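Glycoside hydrolase family 16 protein (Bacteroides ovatus, PDB 7KR6) probably acts as an endo-glucanase, hydrolysing O-glycosidic bonds within mixed-linkage beta-glucans, and here holds a fluorinated sugar inhibitor in its glycan pocket. Local coordinates at residues A[169-172]-A[178-181]; A[220-223]-A[228-231]; A[75-80]-A[115-120]. The protein carries 1 engineered substitution. All coordinates share one frame; numbering follows the deposited sequence.

Followed from the N terminus, contact 3 comes first: D77, at the end of strand 72-77, meets K117 at the end of strand 112-117 and closes a loop of 34 intervening residues that is largely strand. Contact 1 then closes a five-residue connection between strands 164-171 and 179-186, a hairpin reaching the glycan pocket. Contact 2 follows, closing the four residues between segments 220-223 and 228-231, in the connection from strand 215-221 to strand 232-240. The three neither nest nor cross. Contacts 1 and 2 touch, with F228 lying against I169, H170 and Y171, whereas contact 3 lies across the chain's centre, about 16 Å from either by nearest atoms.

Contact 1. Residues A[169-172]-A[178-181]; sequences IHYG and HEQQ. With G2F (2-deoxy-2-fluoro-alpha-D-glucopyranose), chain C.
The imidazole ring of H170 is sandwiched: F2 of the bound fluoroglucose lies 3.3 Å above the centre of one face, while Q180 CG rests on the opposite face, 3.9 Å from the ring centroid. At the ring's edge, H178 NE2 meets H170 ND1 at 2.9 Å in a nearly straight hydrogen bond (168°) whose donor may be either imidazole. The two rings meet rim to rim, inclined by only 20°. Q180 can back the ring because its chain is extended, CG anti to the backbone N (chi1 176°), which lays the amide alongside H170, tilted from its plane.

On the other side of the strands, Y171 receives E179 CB over one ring face, a CH-pi contact 3.8 Å from the centroid. Its OH accepts a hydrogen bond from Q181 NE2 at 2.9 Å, with the hydroxyl in the amide plane, and also binds a water that donates to E179 OE1. That carboxylate oxygen has a further partner, Y183 OH of the second subunit, where Q180 and Q181 pair antiparallel with a strand of that subunit, carrying the sheet across the interface.

Beneath the side chains is an antiparallel hairpin. I169-Q181 and Y171-E179 are hydrogen-bonded pairs, E179 N to Y171 O being the shortest of the four backbone bonds at 2.8 Å, and H170-Q180 is the non-hydrogen-bonded pair between them. G172 leaves the strand at a positive phi that suits a residue without CB.

H170 belongs to the glycan pocket. Its bond to H178 and the backing of Q180 together probably restrict rotation of the imidazole, holding one face against the sugar's C2 substituent.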
ATOM      1  N   ILE A 169       3.973  -1.176  -8.587  1.00 15.88           N
ATOM      2  CA  ILE A 169       5.320  -0.987  -9.173  1.00 17.04           C
ATOM      3  C   ILE A 169       6.256  -0.575  -8.047  1.00 18.51           C
ATOM      4  O   ILE A 169       5.871   0.214  -7.153  1.00 18.24           O
ATOM      5  CB  ILE A 169       5.358  -0.025 -10.392  1.00 17.14           C
ATOM      6  CG1 ILE A 169       4.718   1.342 -10.115  1.00 18.53           C
ATOM      7  CG2 ILE A 169       4.743  -0.676 -11.627  1.00 18.23           C
ATOM      8  CD1 ILE A 169       4.920   2.354 -11.244  1.00 18.63           C
ATOM      9  N   HIS A 170       7.488  -1.055  -8.105  1.00 17.22           N
ATOM     10  CA  HIS A 170       8.566  -0.716  -7.162  1.00 16.92           C
ATOM     11  C   HIS A 170       9.787  -0.256  -7.968  1.00 17.42           C
ATOM     12  O   HIS A 170      10.076  -0.847  -8.997  1.00 18.37           O
ATOM     13  CB  HIS A 170       8.944  -1.912  -6.316  1.00 16.76           C
ATOM     14  CG  HIS A 170       7.837  -2.512  -5.525  1.00 18.19           C
ATOM     15  ND1 HIS A 170       7.790  -2.408  -4.142  1.00 20.81           N
ATOM     16  CD2 HIS A 170       6.783  -3.247  -5.911  1.00 17.58           C
ATOM     17  CE1 HIS A 170       6.741  -3.075  -3.720  1.00 19.57           C
ATOM     18  NE2 HIS A 170       6.101  -3.606  -4.772  1.00 18.51           N
ATOM     19  N   TYR A 171      10.485   0.747  -7.476  1.00 17.62           N
ATOM     20  CA  TYR A 171      11.586   1.386  -8.215  1.00 17.76           C
ATOM     21  C   TYR A 171      12.377   2.248  -7.240  1.00 20.19           C
ATOM     22  O   TYR A 171      12.111   2.255  -6.033  1.00 19.63           O
ATOM     23  CB  TYR A 171      10.982   2.121  -9.415  1.00 18.67           C
ATOM     24  CG  TYR A 171       9.922   3.129  -9.074  1.00 19.34           C
ATOM     25  CD1 TYR A 171       8.604   2.742  -8.923  1.00 20.84           C
ATOM     26  CD2 TYR A 171      10.214   4.481  -8.879  1.00 19.84           C
ATOM     27  CE1 TYR A 171       7.619   3.645  -8.565  1.00 18.96           C
ATOM     28  CE2 TYR A 171       9.239   5.409  -8.565  1.00 19.81           C
ATOM     29  CZ  TYR A 171       7.918   4.992  -8.400  1.00 19.62           C
ATOM     30  OH  TYR A 171       6.942   5.925  -8.095  1.00 20.18           O
ATOM     31  N   GLY A 172      13.414   2.902  -7.755  1.00 20.66           N
ATOM     32  CA  GLY A 172      14.299   3.754  -6.933  1.00 21.70           C
ATOM     33  C   GLY A 172      15.703   3.189  -6.927  1.00 24.25           C
ATOM     34  O   GLY A 172      15.902   2.029  -7.260  1.00 20.83           O
ATOM     35  N   HIS A 178      13.796   3.353  -1.784  1.00 24.36           N
ATOM     36  CA  HIS A 178      12.691   2.526  -2.360  1.00 22.56           C
ATOM     37  C   HIS A 178      11.461   3.406  -2.565  1.00 21.69           C
ATOM     38  O   HIS A 178      11.092   4.191  -1.650  1.00 23.64           O
ATOM     39  CB  HIS A 178      12.381   1.355  -1.438  1.00 24.79           C
ATOM     40  CG  HIS A 178      11.170   0.556  -1.805  1.00 25.10           C
ATOM     41  ND1 HIS A 178      10.094   0.467  -0.970  1.00 28.50           N
ATOM     42  CD2 HIS A 178      10.833  -0.114  -2.928  1.00 24.29           C
ATOM     43  CE1 HIS A 178       9.183  -0.314  -1.512  1.00 27.89           C
ATOM     44  NE2 HIS A 178       9.601  -0.671  -2.732  1.00 22.87           N
ATOM     45  N   GLU A 179      10.817   3.291  -3.719  1.00 20.63           N
ATOM     46  CA  GLU A 179       9.528   3.966  -3.988  1.00 20.91           C
ATOM     47  C   GLU A 179       8.546   2.883  -4.406  1.00 20.41           C
ATOM     48  O   GLU A 179       8.942   1.998  -5.158  1.00 19.43           O
ATOM     49  CB  GLU A 179       9.685   4.997  -5.108  1.00 23.80           C
ATOM     50  CG  GLU A 179      10.601   6.154  -4.700  1.00 24.21           C
ATOM     51  CD  GLU A 179      10.707   7.191  -5.803  1.00 25.48           C
ATOM     52  OE1 GLU A 179       9.717   7.686  -6.264  1.00 24.07           O
ATOM     53  OE2 GLU A 179      11.836   7.457  -6.253  1.00 32.65           O
ATOM     54  N   GLN A 180       7.270   3.044  -4.062  1.00 20.53           N
ATOM     55  CA  GLN A 180       6.261   2.038  -4.415  1.00 19.60           C
ATOM     56  C   GLN A 180       4.968   2.776  -4.743  1.00 19.21           C
ATOM     57  O   GLN A 180       4.616   3.721  -3.993  1.00 19.37           O
ATOM     58  CB  GLN A 180       5.997   1.077  -3.254  1.00 22.66           C
ATOM     59  CG  GLN A 180       4.898   0.079  -3.555  1.00 26.67           C
ATOM     60  CD  GLN A 180       4.555  -0.867  -2.436  1.00 29.84           C
ATOM     61  OE1 GLN A 180       3.695  -1.741  -2.610  1.00 34.34           O
ATOM     62  NE2 GLN A 180       5.303  -0.785  -1.351  1.00 26.53           N
ATOM     63  N   GLN A 181       4.314   2.343  -5.804  1.00 17.21           N
ATOM     64  CA  GLN A 181       2.894   2.664  -6.085  1.00 18.78           C
ATOM     65  C   GLN A 181       2.090   1.383  -6.008  1.00 17.37           C
ATOM     66  O   GLN A 181       2.546   0.344  -6.492  1.00 18.56           O
ATOM     67  CB  GLN A 181       2.713   3.317  -7.446  1.00 17.72           C
ATOM     68  CG  GLN A 181       3.398   4.667  -7.568  1.00 18.82           C
ATOM     69  CD  GLN A 181       3.291   5.226  -8.955  1.00 21.79           C
ATOM     70  OE1 GLN A 181       2.219   5.261  -9.541  1.00 24.47           O
ATOM     71  NE2 GLN A 181       4.402   5.696  -9.501  1.00 22.59           N
TER
HETATM   72  C1  G2F C   1       6.907  -7.117  -5.738  1.00 17.26           C
HETATM   73  C2  G2F C   1       7.688  -7.069  -4.469  1.00 18.10           C
HETATM   74  C3  G2F C   1       8.436  -8.362  -4.224  1.00 17.79           C
HETATM   75  C4  G2F C   1       7.425  -9.479  -4.171  1.00 16.81           C
HETATM   76  C5  G2F C   1       6.708  -9.498  -5.558  1.00 17.43           C
HETATM   77  C6  G2F C   1       5.701 -10.600  -5.792  1.00 18.70           C
HETATM   78  O3  G2F C   1       9.199  -8.270  -3.026  1.00 18.78           O
HETATM   79  O4  G2F C   1       8.144 -10.728  -3.874  1.00 18.64           O
HETATM   80  O5  G2F C   1       6.035  -8.254  -5.837  1.00 18.90           O
HETATM   81  O6  G2F C   1       4.745 -10.649  -4.669  1.00 19.33           O
HETATM   82  F2  G2F C   1       8.516  -5.905  -4.488  1.00 20.54           F
HETATM   83  O   HOH W   1       7.606   8.398  -8.400  1.00 25.17           O

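Contact 2. Residues A[220-223]-A[228-231]; sequences FDIS and FHDN
Beside the point where I222 meets H229, the carboxylate oxygen OD1 of D221 is gripped twice by S223. S223 OG donates to D221 OD1 from the syn side at 2.7 Å, and S223 N reaches D221 OD1 from the anti side at 3.0 Å, making an Asx turn that bends the chain as it leaves its strand. Aspartate suits the place because its short side chain folds back onto the N-H two residues on.

At this bend the carbonyl of I222 faces H229. H229 NE2 donates to I222 O at 2.9 Å; the acceptor lies in the plane of the imidazole, whereas the donor stands 31° from the carbonyl plane, and the N-H...O angle is 149°. The other nitrogen, ND1, bonds to Y109 OH, so the ring is held at both ends, a task histidine can perform with its two nitrogens.

Apolar packing completes the contact. I222 CD1 touches F228 CB at 3.7 Å and F228 O at 3.6 Å, because CG1 sits between the backbone N and the carbonyl carbon (chi1 56°). The branch I222 CG2 meets the F228 ring obliquely, 4.0 Å from F228 CD2, and the two side chains cross at about a right angle.

F228 sends its ring onward to I169 on strand 164-171, while its carbonyl accepts from W203 NE1. I222 packs on L208 of strand 207-212, which pairs with strand 215-221, and the segment 228-231 leads directly into strand 232-240.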
ATOM      1  N   PHE A 220      -0.905   2.427 -14.328  1.00 18.40           N
ATOM      2  CA  PHE A 220       0.187   3.251 -13.779  1.00 17.18           C
ATOM      3  C   PHE A 220       0.777   4.091 -14.908  1.00 18.34           C
ATOM      4  O   PHE A 220       1.108   3.567 -15.971  1.00 19.76           O
ATOM      5  CB  PHE A 220       1.272   2.379 -13.155  1.00 16.82           C
ATOM      6  CG  PHE A 220       0.842   1.488 -12.028  1.00 16.93           C
ATOM      7  CD1 PHE A 220       0.703   2.015 -10.756  1.00 18.28           C
ATOM      8  CD2 PHE A 220       0.641   0.141 -12.230  1.00 19.87           C
ATOM      9  CE1 PHE A 220       0.347   1.216  -9.692  1.00 19.88           C
ATOM     10  CE2 PHE A 220       0.281  -0.663 -11.159  1.00 17.69           C
ATOM     11  CZ  PHE A 220       0.165  -0.125  -9.900  1.00 20.58           C
ATOM     12  N   ASP A 221       0.958   5.373 -14.629  1.00 19.40           N
ATOM     13  CA  ASP A 221       1.678   6.336 -15.502  1.00 19.49           C
ATOM     14  C   ASP A 221       3.172   6.126 -15.320  1.00 20.29           C
ATOM     15  O   ASP A 221       3.664   6.340 -14.218  1.00 24.08           O
ATOM     16  CB  ASP A 221       1.286   7.749 -15.140  1.00 21.01           C
ATOM     17  CG  ASP A 221       2.000   8.833 -15.928  1.00 26.95           C
ATOM     18  OD1 ASP A 221       2.734   8.521 -16.861  1.00 24.87           O
ATOM     19  OD2 ASP A 221       1.708   9.992 -15.624  1.00 34.54           O
ATOM     20  N   ILE A 222       3.883   5.748 -16.373  1.00 21.01           N
ATOM     21  CA  ILE A 222       5.361   5.581 -16.279  1.00 19.06           C
ATOM     22  C   ILE A 222       6.075   6.553 -17.213  1.00 20.63           C
ATOM     23  O   ILE A 222       7.290   6.326 -17.405  1.00 20.57           O
ATOM     24  CB  ILE A 222       5.757   4.132 -16.597  1.00 19.07           C
ATOM     25  CG1 ILE A 222       5.259   3.626 -17.965  1.00 18.79           C
ATOM     26  CG2 ILE A 222       5.319   3.201 -15.456  1.00 19.12           C
ATOM     27  CD1 ILE A 222       5.995   2.424 -18.525  1.00 20.34           C
ATOM     28  N   SER A 223       5.349   7.475 -17.828  1.00 21.23           N
ATOM     29  CA  SER A 223       5.927   8.436 -18.815  1.00 22.88           C
ATOM     30  C   SER A 223       7.227   9.028 -18.290  1.00 24.43           C
ATOM     31  O   SER A 223       8.195   9.109 -19.092  1.00 25.05           O
ATOM     32  CB  SER A 223       4.922   9.514 -19.196  1.00 24.56           C
ATOM     33  OG  SER A 223       4.506  10.221 -18.046  1.00 25.54           O
ATOM     34  N   PHE A 228      11.041   1.846 -16.093  1.00 18.39           N
ATOM     35  CA  PHE A 228      10.128   0.942 -16.838  1.00 19.87           C
ATOM     36  C   PHE A 228      10.232   1.081 -18.343  1.00 17.33           C
ATOM     37  O   PHE A 228       9.240   0.999 -19.063  1.00 20.13           O
ATOM     38  CB  PHE A 228       8.709   1.162 -16.301  1.00 18.89           C
ATOM     39  CG  PHE A 228       8.649   0.835 -14.829  1.00 18.52           C
ATOM     40  CD1 PHE A 228       8.595  -0.490 -14.409  1.00 17.47           C
ATOM     41  CD2 PHE A 228       8.705   1.841 -13.873  1.00 19.26           C
ATOM     42  CE1 PHE A 228       8.607  -0.788 -13.049  1.00 18.72           C
ATOM     43  CE2 PHE A 228       8.750   1.526 -12.525  1.00 20.47           C
ATOM     44  CZ  PHE A 228       8.679   0.210 -12.116  1.00 20.57           C
ATOM     45  N   HIS A 229      11.486   1.166 -18.839  1.00 21.32           N
ATOM     46  CA  HIS A 229      11.769   1.479 -20.266  1.00 20.49           C
ATOM     47  C   HIS A 229      12.940   0.640 -20.795  1.00 22.60           C
ATOM     48  O   HIS A 229      13.613   1.089 -21.766  1.00 25.94           O
ATOM     49  CB  HIS A 229      11.990   2.972 -20.453  1.00 20.39           C
ATOM     50  CG  HIS A 229      10.806   3.756 -20.001  1.00 20.23           C
ATOM     51  ND1 HIS A 229       9.663   3.911 -20.760  1.00 20.23           N
ATOM     52  CD2 HIS A 229      10.588   4.371 -18.831  1.00 21.60           C
ATOM     53  CE1 HIS A 229       8.785   4.605 -20.053  1.00 20.34           C
ATOM     54  NE2 HIS A 229       9.335   4.917 -18.877  1.00 22.79           N
ATOM     55  N   ASP A 230      13.126  -0.545 -20.229  1.00 21.48           N
ATOM     56  CA  ASP A 230      14.193  -1.491 -20.622  1.00 23.49           C
ATOM     57  C   ASP A 230      13.589  -2.888 -20.524  1.00 22.87           C
ATOM     58  O   ASP A 230      12.497  -3.001 -19.982  1.00 21.57           O
ATOM     59  CB  ASP A 230      15.430  -1.265 -19.751  1.00 25.66           C
ATOM     60  CG  ASP A 230      16.143   0.053 -20.052  1.00 30.12           C
ATOM     61  OD1 ASP A 230      16.782   0.166 -21.139  1.00 33.98           O
ATOM     62  OD2 ASP A 230      16.093   0.964 -19.210  1.00 32.24           O
ATOM     63  N   ASN A 231      14.275  -3.912 -21.014  1.00 21.82           N
ATOM     64  CA  ASN A 231      13.806  -5.298 -20.919  1.00 20.82           C
ATOM     65  C   ASN A 231      13.514  -5.686 -19.469  1.00 18.93           C
ATOM     66  O   ASN A 231      14.345  -5.441 -18.548  1.00 21.14           O
ATOM     67  CB  ASN A 231      14.817  -6.270 -21.498  1.00 22.39           C
ATOM     68  CG  ASN A 231      14.973  -6.111 -22.991  1.00 26.77           C
ATOM     69  OD1 ASN A 231      14.114  -5.568 -23.678  1.00 27.68           O
ATOM     70  ND2 ASN A 231      16.124  -6.563 -23.483  1.00 36.44           N
TER

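Contact 3. Residues A[75-80]-A[115-120]; sequences GKDGDK and SIKLPK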
ATOM      1  N   GLY A  75       2.638 -30.618 -15.442  1.00 26.77           N
ATOM      2  CA  GLY A  75       1.766 -31.798 -15.296  1.00 26.76           C
ATOM      3  C   GLY A  75       0.403 -31.572 -15.869  1.00 31.21           C
ATOM      4  O   GLY A  75       0.159 -30.546 -16.497  1.00 30.37           O
ATOM      5  N   LYS A  76      -0.489 -32.529 -15.655  1.00 30.52           N
ATOM      6  CA  LYS A  76      -1.834 -32.470 -16.241  1.00 30.62           C
ATOM      7  C   LYS A  76      -2.745 -31.781 -15.228  1.00 29.44           C
ATOM      8  O   LYS A  76      -2.563 -32.010 -14.012  1.00 34.91           O
ATOM      9  CB  LYS A  76      -2.318 -33.891 -16.558  1.00 33.03           C
ATOM     10  N   ASP A  77      -3.674 -30.976 -15.726  1.00 28.39           N
ATOM     11  CA  ASP A  77      -4.858 -30.519 -14.982  1.00 30.13           C
ATOM     12  C   ASP A  77      -6.063 -30.742 -15.896  1.00 29.53           C
ATOM     13  O   ASP A  77      -6.303 -29.905 -16.792  1.00 29.65           O
ATOM     14  CB  ASP A  77      -4.730 -29.056 -14.563  1.00 31.20           C
ATOM     15  CG  ASP A  77      -5.874 -28.641 -13.667  1.00 36.01           C
ATOM     16  OD1 ASP A  77      -6.396 -29.542 -12.956  1.00 36.65           O
ATOM     17  OD2 ASP A  77      -6.260 -27.456 -13.707  1.00 31.89           O
ATOM     18  N   GLY A  78      -6.731 -31.890 -15.736  1.00 33.50           N
ATOM     19  CA  GLY A  78      -7.707 -32.367 -16.729  1.00 32.63           C
ATOM     20  C   GLY A  78      -7.001 -32.637 -18.036  1.00 29.33           C
ATOM     21  O   GLY A  78      -5.962 -33.295 -17.997  1.00 37.07           O
ATOM     22  N   ASP A  79      -7.497 -32.097 -19.140  1.00 32.86           N
ATOM     23  CA  ASP A  79      -6.845 -32.255 -20.463  1.00 39.54           C
ATOM     24  C   ASP A  79      -5.878 -31.091 -20.723  1.00 36.33           C
ATOM     25  O   ASP A  79      -5.416 -30.973 -21.854  1.00 38.37           O
ATOM     26  CB  ASP A  79      -7.874 -32.393 -21.588  1.00 48.15           C
ATOM     27  CG  ASP A  79      -8.979 -31.353 -21.562  1.00 56.59           C
ATOM     28  OD1 ASP A  79      -8.797 -30.297 -20.907  1.00 61.94           O
ATOM     29  OD2 ASP A  79     -10.029 -31.616 -22.180  1.00 68.60           O
ATOM     30  N   LYS A  80      -5.558 -30.265 -19.725  1.00 34.25           N
ATOM     31  CA  LYS A  80      -4.557 -29.192 -19.907  1.00 30.67           C
ATOM     32  C   LYS A  80      -3.183 -29.684 -19.453  1.00 29.01           C
ATOM     33  O   LYS A  80      -3.120 -30.493 -18.521  1.00 33.37           O
ATOM     34  CB  LYS A  80      -4.925 -27.967 -19.068  1.00 26.00           C
ATOM     35  CG  LYS A  80      -6.180 -27.238 -19.494  1.00 28.81           C
ATOM     36  CD  LYS A  80      -6.490 -26.035 -18.601  1.00 30.43           C
ATOM     37  CE  LYS A  80      -7.753 -25.298 -18.970  1.00 31.54           C
ATOM     38  NZ  LYS A  80      -8.960 -26.108 -18.706  1.00 35.48           N
ATOM     39  N   SER A 115      -2.579 -17.316 -18.278  1.00 20.45           N
ATOM     40  CA  SER A 115      -3.816 -17.990 -17.820  1.00 19.83           C
ATOM     41  C   SER A 115      -3.475 -18.785 -16.557  1.00 19.41           C
ATOM     42  O   SER A 115      -2.598 -19.698 -16.597  1.00 21.01           O
ATOM     43  CB  SER A 115      -4.403 -18.863 -18.909  1.00 21.10           C
ATOM     44  OG  SER A 115      -5.553 -19.558 -18.457  1.00 20.71           O
ATOM     45  N   ILE A 116      -4.107 -18.400 -15.448  1.00 19.53           N
ATOM     46  CA  ILE A 116      -3.723 -18.868 -14.100  1.00 18.77           C
ATOM     47  C   ILE A 116      -4.972 -19.303 -13.345  1.00 18.99           C
ATOM     48  O   ILE A 116      -5.948 -18.533 -13.291  1.00 20.42           O
ATOM     49  CB  ILE A 116      -2.973 -17.766 -13.325  1.00 18.41           C
ATOM     50  CG1 ILE A 116      -1.782 -17.224 -14.121  1.00 20.78           C
ATOM     51  CG2 ILE A 116      -2.520 -18.266 -11.976  1.00 19.55           C
ATOM     52  CD1 ILE A 116      -1.081 -16.051 -13.455  1.00 19.90           C
ATOM     53  N   LYS A 117      -4.827 -20.436 -12.683  1.00 20.20           N
ATOM     54  CA  LYS A 117      -5.797 -20.974 -11.710  1.00 20.42           C
ATOM     55  C   LYS A 117      -5.144 -20.869 -10.341  1.00 20.79           C
ATOM     56  O   LYS A 117      -4.059 -21.401 -10.139  1.00 20.53           O
ATOM     57  CB  LYS A 117      -6.167 -22.419 -12.046  1.00 22.76           C
ATOM     58  CG  LYS A 117      -7.231 -22.957 -11.090  1.00 26.05           C
ATOM     59  CD  LYS A 117      -7.909 -24.173 -11.666  1.00 31.60           C
ATOM     60  CE  LYS A 117      -7.483 -25.437 -10.989  1.00 36.31           C
ATOM     61  NZ  LYS A 117      -7.949 -26.617 -11.759  1.00 37.85           N
ATOM     62  N   LEU A 118      -5.848 -20.226  -9.416  1.00 20.56           N
ATOM     63  CA  LEU A 118      -5.305 -19.862  -8.091  1.00 20.21           C
ATOM     64  C   LEU A 118      -6.010 -20.714  -7.045  1.00 23.81           C
ATOM     65  O   LEU A 118      -7.214 -20.944  -7.128  1.00 25.95           O
ATOM     66  CB  LEU A 118      -5.542 -18.373  -7.833  1.00 20.32           C
ATOM     67  CG  LEU A 118      -4.707 -17.429  -8.675  1.00 21.11           C
ATOM     68  CD1 LEU A 118      -5.103 -15.980  -8.438  1.00 22.80           C
ATOM     69  CD2 LEU A 118      -3.220 -17.675  -8.430  1.00 22.35           C
ATOM     70  N   PRO A 119      -5.270 -21.107  -5.995  1.00 22.86           N
ATOM     71  CA  PRO A 119      -5.849 -21.723  -4.805  1.00 23.36           C
ATOM     72  C   PRO A 119      -6.620 -20.637  -4.035  1.00 21.86           C
ATOM     73  O   PRO A 119      -6.400 -19.428  -4.194  1.00 23.08           O
ATOM     74  CB  PRO A 119      -4.631 -22.146  -3.983  1.00 24.07           C
ATOM     75  CG  PRO A 119      -3.619 -21.103  -4.343  1.00 25.61           C
ATOM     76  CD  PRO A 119      -3.856 -20.783  -5.805  1.00 24.88           C
ATOM     77  N   LYS A 120      -7.526 -21.075  -3.171  1.00 23.19           N
ATOM     78  CA  LYS A 120      -8.045 -20.199  -2.100  1.00 25.31           C
ATOM     79  C   LYS A 120      -6.889 -19.700  -1.238  1.00 21.08           C
ATOM     80  O   LYS A 120      -6.172 -20.505  -0.634  1.00 23.43           O
ATOM     81  CB  LYS A 120      -9.147 -20.966  -1.361  1.00 30.38           C
ATOM     82  CG  LYS A 120     -10.371 -21.119  -2.253  1.00 31.51           C
ATOM     83  CD  LYS A 120     -11.579 -21.656  -1.587  1.00 37.10           C
ATOM     84  CE  LYS A 120     -12.587 -22.138  -2.608  1.00 36.49           C
ATOM     85  NZ  LYS A 120     -13.156 -21.037  -3.416  1.00 32.18           N
TER
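A tight beta hairpin, strands 72-77 and 80-90 joined by a type II' turn from D77 to K80, meets the end of strand 112-117 here, on the surface of the beta-sandwich jelly roll known for family 16 glycoside hydrolases. Both backbone bonds between the turn's ends form: D77 N donates to K80 O at 2.9 Å, and K80 N donates to D77 O at 3.0 Å. G78 fits the first corner of the turn, where phi is positive (63°).

A salt bridge between D77 and K117 joins the two segments. The side chains approach from opposite directions: D77 holds CG anti to its backbone nitrogen (chi1 -174°), aiming the carboxylate across, and K117 bends at chi3 (107°) to bring its ammonium group to meet it. Lysine is apt, since its long flexible chain spans backbones that are 10.1 Å apart between D77 CA and K117 CA. D77 OD2 is also hydrogen-bonded to Y196 OH, and Y196 packs against K117 as well. Strand 261-271 lies between the two elements, pairing with strand 80-90 and with strand 112-117.

The grip is one-sided: K117 NZ sits 2.7 Å from D77 OD2, on its syn lone pair, but 3.5 Å from D77 OD1.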